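Local coordinates for protein nucleoside-diphosphate sugar epimerase (SulA family) (Corynebacterium glutamicum, PDB 3OH8) that probably acts as an NAD(P)-dependent nucleoside-diphosphate sugar epimerase or a related Rossmann-fold enzyme, at residues L158-L167 / I342-I353; K297-G305 / D355-V365. All coordinates share one frame; numbering follows the deposited sequence.

Contact 1 of 2, residues L158-L167 / I342-I353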
loop_
_atom_site.group_PDB
_atom_site.type_symbol
_atom_site.label_atom_id
_atom_site.label_comp_id
_atom_site.label_asym_id
_atom_site.label_seq_id
_atom_site.Cartn_x
_atom_site.Cartn_y
_atom_site.Cartn_z
ATOM N N LEU A 158 -0.423 3.527 -9.054
ATOM C CA LEU A 158 0.340 3.003 -7.914
ATOM C C LEU A 158 -0.422 3.084 -6.581
ATOM O O LEU A 158 -0.627 2.086 -5.891
ATOM C CB LEU A 158 1.650 3.797 -7.782
ATOM C CG LEU A 158 2.982 3.070 -7.533
ATOM C CD1 LEU A 158 4.008 3.994 -6.842
ATOM C CD2 LEU A 158 2.770 1.826 -6.727
ATOM N N VAL A 159 -0.845 4.285 -6.223
ATOM C CA VAL A 159 -1.453 4.501 -4.926
ATOM C C VAL A 159 -2.895 3.995 -4.929
ATOM O O VAL A 159 -3.346 3.345 -3.975
ATOM C CB VAL A 159 -1.382 6.000 -4.556
ATOM C CG1 VAL A 159 -2.159 6.284 -3.270
ATOM C CG2 VAL A 159 0.078 6.423 -4.422
ATOM N N GLY A 160 -3.607 4.271 -6.019
ATOM C CA GLY A 160 -4.996 3.877 -6.140
ATOM C C GLY A 160 -5.196 2.375 -6.016
ATOM O O GLY A 160 -6.141 1.923 -5.392
ATOM N N ARG A 161 -4.312 1.601 -6.631
ATOM C CA ARG A 161 -4.455 0.158 -6.628
ATOM C C ARG A 161 -4.207 -0.370 -5.217
ATOM O O ARG A 161 -4.899 -1.272 -4.757
ATOM C CB ARG A 161 -3.488 -0.473 -7.634
ATOM C CG ARG A 161 -3.853 -1.852 -8.096
ATOM C CD ARG A 161 -3.004 -2.268 -9.297
ATOM N NE ARG A 161 -3.220 -3.671 -9.654
ATOM C CZ ARG A 161 -2.502 -4.343 -10.553
ATOM N NH1 ARG A 161 -1.508 -3.746 -11.200
ATOM N NH2 ARG A 161 -2.775 -5.618 -10.805
ATOM N N ALA A 162 -3.230 0.198 -4.524
ATOM C CA ALA A 162 -2.970 -0.235 -3.149
ATOM C C ALA A 162 -4.110 0.153 -2.202
ATOM O O ALA A 162 -4.542 -0.647 -1.347
ATOM C CB ALA A 162 -1.649 0.304 -2.667
ATOM N N LEU A 163 -4.607 1.375 -2.349
ATOM C CA LEU A 163 -5.718 1.848 -1.535
ATOM C C LEU A 163 -6.985 1.015 -1.773
ATOM O O LEU A 163 -7.672 0.642 -0.826
ATOM C CB LEU A 163 -6.006 3.329 -1.815
ATOM C CG LEU A 163 -7.213 3.917 -1.081
ATOM C CD1 LEU A 163 -7.041 3.792 0.434
ATOM C CD2 LEU A 163 -7.434 5.386 -1.495
ATOM N N THR A 164 -7.289 0.740 -3.039
ATOM C CA THR A 164 -8.445 -0.069 -3.396
ATOM C C THR A 164 -8.399 -1.442 -2.719
ATOM O O THR A 164 -9.381 -1.883 -2.110
ATOM C CB THR A 164 -8.557 -0.229 -4.942
ATOM O OG1 THR A 164 -8.881 1.039 -5.541
ATOM C CG2 THR A 164 -9.635 -1.238 -5.301
ATOM N N ALA A 165 -7.253 -2.106 -2.816
ATOM C CA ALA A 165 -7.070 -3.399 -2.168
ATOM C C ALA A 165 -7.222 -3.310 -0.659
ATOM O O ALA A 165 -7.760 -4.222 -0.046
ATOM C CB ALA A 165 -5.719 -3.994 -2.515
ATOM N N GLN A 166 -6.720 -2.236 -0.053
ATOM C CA GLN A 166 -6.797 -2.100 1.399
ATOM C C GLN A 166 -8.247 -1.923 1.842
ATOM O O GLN A 166 -8.699 -2.577 2.772
ATOM C CB GLN A 166 -5.953 -0.907 1.871
ATOM C CG GLN A 166 -5.625 -0.915 3.360
ATOM C CD GLN A 166 -4.744 0.271 3.739
ATOM O OE1 GLN A 166 -4.362 1.066 2.879
ATOM N NE2 GLN A 166 -4.431 0.400 5.025
ATOM N N LEU A 167 -8.967 -1.022 1.174
ATOM C CA LEU A 167 -10.396 -0.814 1.433
ATOM C C LEU A 167 -11.177 -2.124 1.345
ATOM O O LEU A 167 -12.000 -2.447 2.209
ATOM C CB LEU A 167 -10.981 0.154 0.408
ATOM C CG LEU A 167 -11.272 1.616 0.762
ATOM C CD1 LEU A 167 -10.803 2.022 2.131
ATOM C CD2 LEU A 167 -10.722 2.541 -0.308
ATOM N N ILE A 342 4.793 3.902 0.900
ATOM C CA ILE A 342 3.501 3.803 0.234
ATOM C C ILE A 342 2.393 3.336 1.197
ATOM O O ILE A 342 1.255 3.814 1.127
ATOM C CB ILE A 342 3.540 2.944 -1.040
ATOM C CG1 ILE A 342 2.164 2.984 -1.713
ATOM C CG2 ILE A 342 3.994 1.502 -0.747
ATOM C CD1 ILE A 342 2.156 2.450 -3.130
ATOM N N ASP A 343 2.723 2.430 2.109
ATOM C CA ASP A 343 1.703 1.931 3.024
ATOM C C ASP A 343 1.201 3.042 3.939
ATOM O O ASP A 343 0.010 3.113 4.253
ATOM C CB ASP A 343 2.217 0.752 3.845
ATOM C CG ASP A 343 2.441 -0.488 3.010
ATOM O OD1 ASP A 343 1.577 -0.805 2.167
ATOM O OD2 ASP A 343 3.488 -1.150 3.201
ATOM N N ASP A 344 2.101 3.922 4.370
ATOM C CA ASP A 344 1.664 5.045 5.190
ATOM C C ASP A 344 0.762 6.003 4.419
ATOM O O ASP A 344 -0.153 6.589 5.000
ATOM C CB ASP A 344 2.844 5.778 5.816
ATOM C CG ASP A 344 3.360 5.058 7.053
ATOM O OD1 ASP A 344 2.527 4.750 7.933
ATOM O OD2 ASP A 344 4.577 4.790 7.144
ATOM N N LEU A 345 1.011 6.145 3.117
ATOM C CA LEU A 345 0.196 7.024 2.292
ATOM C C LEU A 345 -1.227 6.473 2.153
ATOM O O LEU A 345 -2.197 7.206 2.386
ATOM C CB LEU A 345 0.834 7.252 0.922
ATOM C CG LEU A 345 0.039 8.117 -0.072
ATOM C CD1 LEU A 345 -0.243 9.486 0.518
ATOM C CD2 LEU A 345 0.802 8.265 -1.397
ATOM N N THR A 346 -1.362 5.190 1.800
ATOM C CA THR A 346 -2.699 4.607 1.747
ATOM C C THR A 346 -3.388 4.624 3.124
ATOM O O THR A 346 -4.586 4.902 3.201
ATOM C CB THR A 346 -2.741 3.196 1.086
ATOM O OG1 THR A 346 -1.978 2.261 1.858
ATOM C CG2 THR A 346 -2.166 3.259 -0.335
ATOM N N ASP A 347 -2.643 4.341 4.199
ATOM C CA ASP A 347 -3.206 4.467 5.552
ATOM C C ASP A 347 -3.853 5.836 5.737
ATOM O O ASP A 347 -4.942 5.958 6.310
ATOM C CB ASP A 347 -2.141 4.268 6.630
ATOM C CG ASP A 347 -1.831 2.795 6.892
ATOM O OD1 ASP A 347 -2.403 1.911 6.212
ATOM O OD2 ASP A 347 -1.004 2.528 7.786
ATOM N N ILE A 348 -3.164 6.874 5.262
ATOM C CA ILE A 348 -3.656 8.242 5.431
ATOM C C ILE A 348 -4.920 8.465 4.611
ATOM O O ILE A 348 -5.883 9.055 5.097
ATOM C CB ILE A 348 -2.549 9.270 5.112
ATOM C CG1 ILE A 348 -1.495 9.228 6.229
ATOM C CG2 ILE A 348 -3.122 10.667 5.007
ATOM C CD1 ILE A 348 -0.153 9.872 5.858
ATOM N N TYR A 349 -4.939 7.975 3.377
ATOM C CA TYR A 349 -6.166 8.059 2.584
ATOM C C TYR A 349 -7.314 7.325 3.266
ATOM O O TYR A 349 -8.430 7.842 3.386
ATOM C CB TYR A 349 -5.945 7.486 1.176
ATOM C CG TYR A 349 -5.439 8.538 0.196
ATOM C CD1 TYR A 349 -6.312 9.456 -0.377
ATOM C CD2 TYR A 349 -4.093 8.592 -0.170
ATOM C CE1 TYR A 349 -5.851 10.426 -1.285
ATOM C CE2 TYR A 349 -3.628 9.549 -1.065
ATOM C CZ TYR A 349 -4.509 10.467 -1.610
ATOM O OH TYR A 349 -4.043 11.416 -2.503
ATOM N N TYR A 350 -7.023 6.102 3.693
ATOM C CA TYR A 350 -8.017 5.233 4.314
ATOM C C TYR A 350 -8.568 5.926 5.551
ATOM O O TYR A 350 -9.783 6.061 5.706
ATOM C CB TYR A 350 -7.352 3.893 4.643
ATOM C CG TYR A 350 -8.271 2.750 5.014
ATOM C CD1 TYR A 350 -9.234 2.893 5.997
ATOM C CD2 TYR A 350 -8.131 1.502 4.405
ATOM C CE1 TYR A 350 -10.064 1.817 6.354
ATOM C CE2 TYR A 350 -8.945 0.431 4.749
ATOM C CZ TYR A 350 -9.908 0.597 5.726
ATOM O OH TYR A 350 -10.714 -0.471 6.064
ATOM N N ARG A 351 -7.675 6.413 6.410
ATOM C CA ARG A 351 -8.109 7.175 7.568
ATOM C C ARG A 351 -8.971 8.378 7.183
ATOM O O ARG A 351 -10.006 8.630 7.809
ATOM C CB ARG A 351 -6.915 7.646 8.411
ATOM C CG ARG A 351 -7.370 8.351 9.673
ATOM C CD ARG A 351 -6.241 8.836 10.576
ATOM N NE ARG A 351 -6.841 9.500 11.728
ATOM C CZ ARG A 351 -6.283 9.610 12.926
ATOM N NH1 ARG A 351 -5.071 9.125 13.155
ATOM N NH2 ARG A 351 -6.963 10.202 13.902
ATOM N N ALA A 352 -8.536 9.138 6.177
ATOM C CA ALA A 352 -9.300 10.321 5.761
ATOM C C ALA A 352 -10.727 9.935 5.365
ATOM O O ALA A 352 -11.690 10.641 5.667
ATOM C CB ALA A 352 -8.598 11.029 4.599
ATOM N N ILE A 353 -10.852 8.802 4.681
ATOM C CA ILE A 353 -12.155 8.327 4.244
ATOM C C ILE A 353 -13.125 8.133 5.412
ATOM O O ILE A 353 -14.278 8.583 5.350
ATOM C CB ILE A 353 -12.019 7.021 3.431
ATOM C CG1 ILE A 353 -11.332 7.302 2.090
ATOM C CG2 ILE A 353 -13.370 6.352 3.239
ATOM C CD1 ILE A 353 -10.972 6.015 1.327
#
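Asp347 OD1 takes the NE2 amide hydrogen of Gln166 at 2.8 Å, met nearly along its own C-O bond, with an N-H...O angle of 153°; the acceptor lies close to the amide plane, while amide and carboxylate planes are clearly inclined. The second carboxylate oxygen forms a salt bridge with Arg428, which probably keeps Asp347 ionised. This polar pair sits on a packing of two helices, 158-167 and 342-353, in the Rossmann-type domain: their axes approach to 9.4 Å and cross at -59°. At the centre, Thr346 is a knob in the hole formed by Val159, Ala162, Leu163 and Gln166. With OG1 between the backbone N and carbonyl carbon (chi1 63°), its methyl CG2 is directed at Ala162 CB, 3.8 Å away, and OG1 stands 2.9 Å from Gln166 OE1. Toward the N-terminal ends, Val159 CG2 meets Leu345 CD2 at about a right angle between the side chains. Leu163 CD2 presses on Tyr349 CB, and Ile353 and Leu167 meet tip to tip. Over one face of the Tyr350 ring, Leu167 CD1 makes a CH-pi contact 3.7 Å from the centroid, near the ring normal, while Gln166 O lies at the ring edge, 3.6 Å from CE2.

Contact 2 of 2, residues K297-G305 / D355-V365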
loop_
_atom_site.group_PDB
_atom_site.type_symbol
_atom_site.label_atom_id
_atom_site.label_comp_id
_atom_site.label_asym_id
_atom_site.label_seq_id
_atom_site.Cartn_x
_atom_site.Cartn_y
_atom_site.Cartn_z
ATOM N N LYS A 297 -19.891 19.801 2.346
ATOM C CA LYS A 297 -19.293 18.460 2.429
ATOM C C LYS A 297 -17.904 18.521 3.042
ATOM O O LYS A 297 -17.247 19.562 3.007
ATOM C CB LYS A 297 -19.215 17.788 1.052
ATOM C CG LYS A 297 -20.509 17.101 0.642
ATOM C CD LYS A 297 -21.480 18.073 0.011
ATOM C CE LYS A 297 -22.905 17.537 0.070
ATOM N NZ LYS A 297 -23.059 16.285 -0.700
ATOM N N ARG A 298 -17.445 17.400 3.592
ATOM C CA ARG A 298 -16.106 17.364 4.167
ATOM C C ARG A 298 -15.062 17.212 3.056
ATOM O O ARG A 298 -15.159 16.305 2.235
ATOM C CB ARG A 298 -15.986 16.231 5.197
ATOM C CG ARG A 298 -14.646 16.212 5.939
ATOM C CD ARG A 298 -14.671 15.286 7.159
ATOM N NE ARG A 298 -15.009 13.901 6.828
ATOM C CZ ARG A 298 -14.127 12.973 6.467
ATOM N NH1 ARG A 298 -12.830 13.265 6.377
ATOM N NH2 ARG A 298 -14.546 11.745 6.194
ATOM N N VAL A 299 -14.075 18.106 3.024
ATOM C CA VAL A 299 -13.010 18.027 2.027
ATOM C C VAL A 299 -11.646 18.014 2.705
ATOM O O VAL A 299 -11.401 18.807 3.622
ATOM C CB VAL A 299 -13.065 19.240 1.049
ATOM C CG1 VAL A 299 -11.969 19.143 -0.012
ATOM C CG2 VAL A 299 -14.434 19.335 0.403
ATOM N N ALA A 300 -10.771 17.104 2.276
ATOM C CA ALA A 300 -9.364 17.148 2.684
ATOM C C ALA A 300 -8.456 17.053 1.465
ATOM O O ALA A 300 -8.820 16.455 0.449
ATOM C CB ALA A 300 -9.042 16.035 3.659
ATOM N N PHE A 301 -7.274 17.653 1.583
ATOM C CA PHE A 301 -6.265 17.649 0.535
ATOM C C PHE A 301 -5.090 16.870 1.063
ATOM O O PHE A 301 -4.498 17.236 2.081
ATOM C CB PHE A 301 -5.807 19.077 0.211
ATOM C CG PHE A 301 -6.932 20.049 0.079
ATOM C CD1 PHE A 301 -7.822 19.948 -0.976
ATOM C CD2 PHE A 301 -7.099 21.066 1.002
ATOM C CE1 PHE A 301 -8.862 20.839 -1.105
ATOM C CE2 PHE A 301 -8.145 21.963 0.879
ATOM C CZ PHE A 301 -9.030 21.842 -0.178
ATOM N N ILE A 302 -4.760 15.779 0.390
ATOM C CA ILE A 302 -3.658 14.929 0.833
ATOM C C ILE A 302 -2.395 15.404 0.119
ATOM O O ILE A 302 -2.101 14.975 -0.993
ATOM C CB ILE A 302 -3.949 13.446 0.525
ATOM C CG1 ILE A 302 -5.306 13.045 1.117
ATOM C CG2 ILE A 302 -2.849 12.541 1.071
ATOM C CD1 ILE A 302 -5.484 13.429 2.593
ATOM N N ARG A 303 -1.677 16.332 0.753
ATOM C CA ARG A 303 -0.446 16.849 0.183
ATOM C C ARG A 303 0.644 15.800 0.351
ATOM O O ARG A 303 1.285 15.714 1.392
ATOM C CB ARG A 303 -0.057 18.178 0.853
ATOM C CG ARG A 303 -1.140 19.248 0.712
ATOM C CD ARG A 303 -0.722 20.606 1.320
ATOM N NE ARG A 303 -1.757 21.612 1.097
ATOM C CZ ARG A 303 -1.886 22.732 1.804
ATOM N NH1 ARG A 303 -1.046 23.009 2.801
ATOM N NH2 ARG A 303 -2.867 23.568 1.515
ATOM N N THR A 304 0.843 15.000 -0.689
ATOM C CA THR A 304 1.740 13.859 -0.622
ATOM C C THR A 304 3.197 14.206 -0.902
ATOM O O THR A 304 3.507 15.019 -1.783
ATOM C CB THR A 304 1.339 12.800 -1.651
ATOM O OG1 THR A 304 -0.076 12.589 -1.580
ATOM C CG2 THR A 304 2.071 11.497 -1.355
ATOM N N GLY A 305 4.085 13.567 -0.152
ATOM C CA GLY A 305 5.504 13.603 -0.445
ATOM C C GLY A 305 5.768 12.609 -1.554
ATOM O O GLY A 305 4.844 12.191 -2.243
ATOM N N ASP A 355 -12.529 8.894 8.919
ATOM C CA ASP A 355 -12.343 9.705 10.122
ATOM C C ASP A 355 -12.775 11.151 9.893
ATOM O O ASP A 355 -12.062 11.932 9.264
ATOM C CB ASP A 355 -10.875 9.642 10.568
ATOM C CG ASP A 355 -10.615 10.378 11.876
ATOM O OD1 ASP A 355 -11.570 10.895 12.494
ATOM O OD2 ASP A 355 -9.437 10.436 12.282
ATOM N N ALA A 356 -13.946 11.502 10.408
ATOM C CA ALA A 356 -14.478 12.845 10.218
ATOM C C ALA A 356 -13.605 13.938 10.854
ATOM O O ALA A 356 -13.861 15.112 10.640
ATOM C CB ALA A 356 -15.903 12.933 10.740
ATOM N N GLN A 357 -12.580 13.559 11.623
ATOM C CA GLN A 357 -11.650 14.546 12.188
ATOM C C GLN A 357 -10.743 15.142 11.121
ATOM O O GLN A 357 -10.130 16.198 11.317
ATOM C CB GLN A 357 -10.746 13.912 13.240
ATOM C CG GLN A 357 -11.410 13.546 14.543
ATOM C CD GLN A 357 -10.453 12.811 15.470
ATOM O OE1 GLN A 357 -10.003 11.705 15.167
ATOM N NE2 GLN A 357 -10.137 13.427 16.603
ATOM N N ILE A 358 -10.638 14.446 10.000
ATOM C CA ILE A 358 -9.706 14.833 8.946
ATOM C C ILE A 358 -10.363 15.766 7.940
ATOM O O ILE A 358 -11.276 15.373 7.213
ATOM C CB ILE A 358 -9.132 13.591 8.231
ATOM C CG1 ILE A 358 -8.337 12.761 9.243
ATOM C CG2 ILE A 358 -8.246 13.994 7.050
ATOM C CD1 ILE A 358 -7.694 11.553 8.664
ATOM N N SER A 359 -9.909 17.012 7.905
ATOM C CA SER A 359 -10.394 17.928 6.885
ATOM C C SER A 359 -9.372 19.024 6.634
ATOM O O SER A 359 -8.492 19.264 7.472
ATOM C CB SER A 359 -11.755 18.523 7.274
ATOM O OG SER A 359 -11.613 19.574 8.198
ATOM N N GLY A 360 -9.476 19.675 5.476
ATOM C CA GLY A 360 -8.482 20.669 5.084
ATOM C C GLY A 360 -7.218 19.990 4.587
ATOM O O GLY A 360 -7.234 18.791 4.269
ATOM N N PRO A 361 -6.114 20.741 4.510
ATOM C CA PRO A 361 -4.843 20.175 4.042
ATOM C C PRO A 361 -4.231 19.186 5.042
ATOM O O PRO A 361 -4.250 19.439 6.241
ATOM C CB PRO A 361 -3.937 21.404 3.919
ATOM C CG PRO A 361 -4.504 22.388 4.926
ATOM C CD PRO A 361 -5.999 22.172 4.860
ATOM N N ILE A 362 -3.714 18.062 4.548
ATOM C CA ILE A 362 -2.988 17.123 5.387
ATOM C C ILE A 362 -1.642 16.828 4.732
ATOM O O ILE A 362 -1.605 16.406 3.582
ATOM C CB ILE A 362 -3.752 15.803 5.504
ATOM C CG1 ILE A 362 -5.146 16.038 6.101
ATOM C CG2 ILE A 362 -2.967 14.834 6.340
ATOM C CD1 ILE A 362 -5.122 16.528 7.564
ATOM N N ASN A 363 -0.534 17.087 5.427
ATOM C CA ASN A 363 0.767 16.695 4.891
ATOM C C ASN A 363 0.923 15.181 5.027
ATOM O O ASN A 363 1.062 14.665 6.139
ATOM C CB ASN A 363 1.919 17.405 5.614
ATOM C CG ASN A 363 2.031 18.890 5.251
ATOM O OD1 ASN A 363 2.746 19.650 5.914
ATOM N ND2 ASN A 363 1.348 19.300 4.198
ATOM N N ALA A 364 0.875 14.462 3.910
ATOM C CA ALA A 364 1.071 13.011 3.966
ATOM C C ALA A 364 2.529 12.723 3.683
ATOM O O ALA A 364 2.910 12.441 2.551
ATOM C CB ALA A 364 0.174 12.298 2.970
ATOM N N VAL A 365 3.340 12.846 4.726
ATOM C CA VAL A 365 4.778 12.667 4.651
ATOM C C VAL A 365 5.181 11.964 5.934
ATOM O O VAL A 365 4.525 12.118 6.958
ATOM C CB VAL A 365 5.519 14.035 4.589
ATOM C CG1 VAL A 365 5.053 14.852 3.369
ATOM C CG2 VAL A 365 5.306 14.820 5.892
#
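Two parallel neighbours in the mixed sheet of the Rossmann-type domain, strands 298-304 and 360-364, make this contact, and the turn leading into the second strand adds a side-chain clasp. Five consecutive parallel bridges, Ala300 with Gly360 through Thr304 with Ala364, fix the register, and six backbone hydrogen bonds run from Gly360 N to Val299 O at one end to Gly305 N and Ala364 O at the other. Their geometry varies: Ile362 N meets Phe301 O at 2.7 Å nearly along the carbonyl bond, whereas Phe301 N approaches Gly360 O from 50° out of the carbonyl plane. On the face carrying Ala300, Ile302 and Thr304, Ile302 CG2 packs 3.6 Å from Ala364 CB, and Tyr349 of the neighbouring helix touches Ile302. On the other face, Pro361 CB lies over the centre of the Arg303 guanidinium, 3.2 Å from CZ. Arg303 is extended from CG to NE, which carries this flat group alongside the proline; Glu286 forms a salt bridge with its NE, and Phe257 a cation-pi contact.

At the start of the first strand, Arg298 bends at chi3 (58°) and sends NH1 to Ile358 O at 2.7 Å, close to the plane of both groups. Asp355 O lies over one face of the same guanidinium, 3.3 Å from NH1, at an angle too poor for a hydrogen bond. Because NH1 also donates to Ala352 O, one arginine nitrogen joins the last turn of the helix to the type I turn at 355-358, a link that probably restrains the turn as the chain enters strand 360-364.

In the fold
From the N terminus, helix 158-167 comes first, strand 298-304 second, helix 342-353 third and strand 360-364 last, so the two contacts cross along the chain. Contact 1 closes a loop of 174 residues, bringing an early helix of the family domain against a late one. Contact 2 closes a shorter loop of 49 residues, which holds strand 336-341 and helix 342-354 before the chain returns as parallel strand 360-364. Their centres are 13 Å apart, and they touch directly, as where Leu345 CD2 packs 3.5 Å from Thr304 CG2. Helix 342-353 thus packs on helix 158-167 and on strand 298-304, and both helices touch strand 204-207.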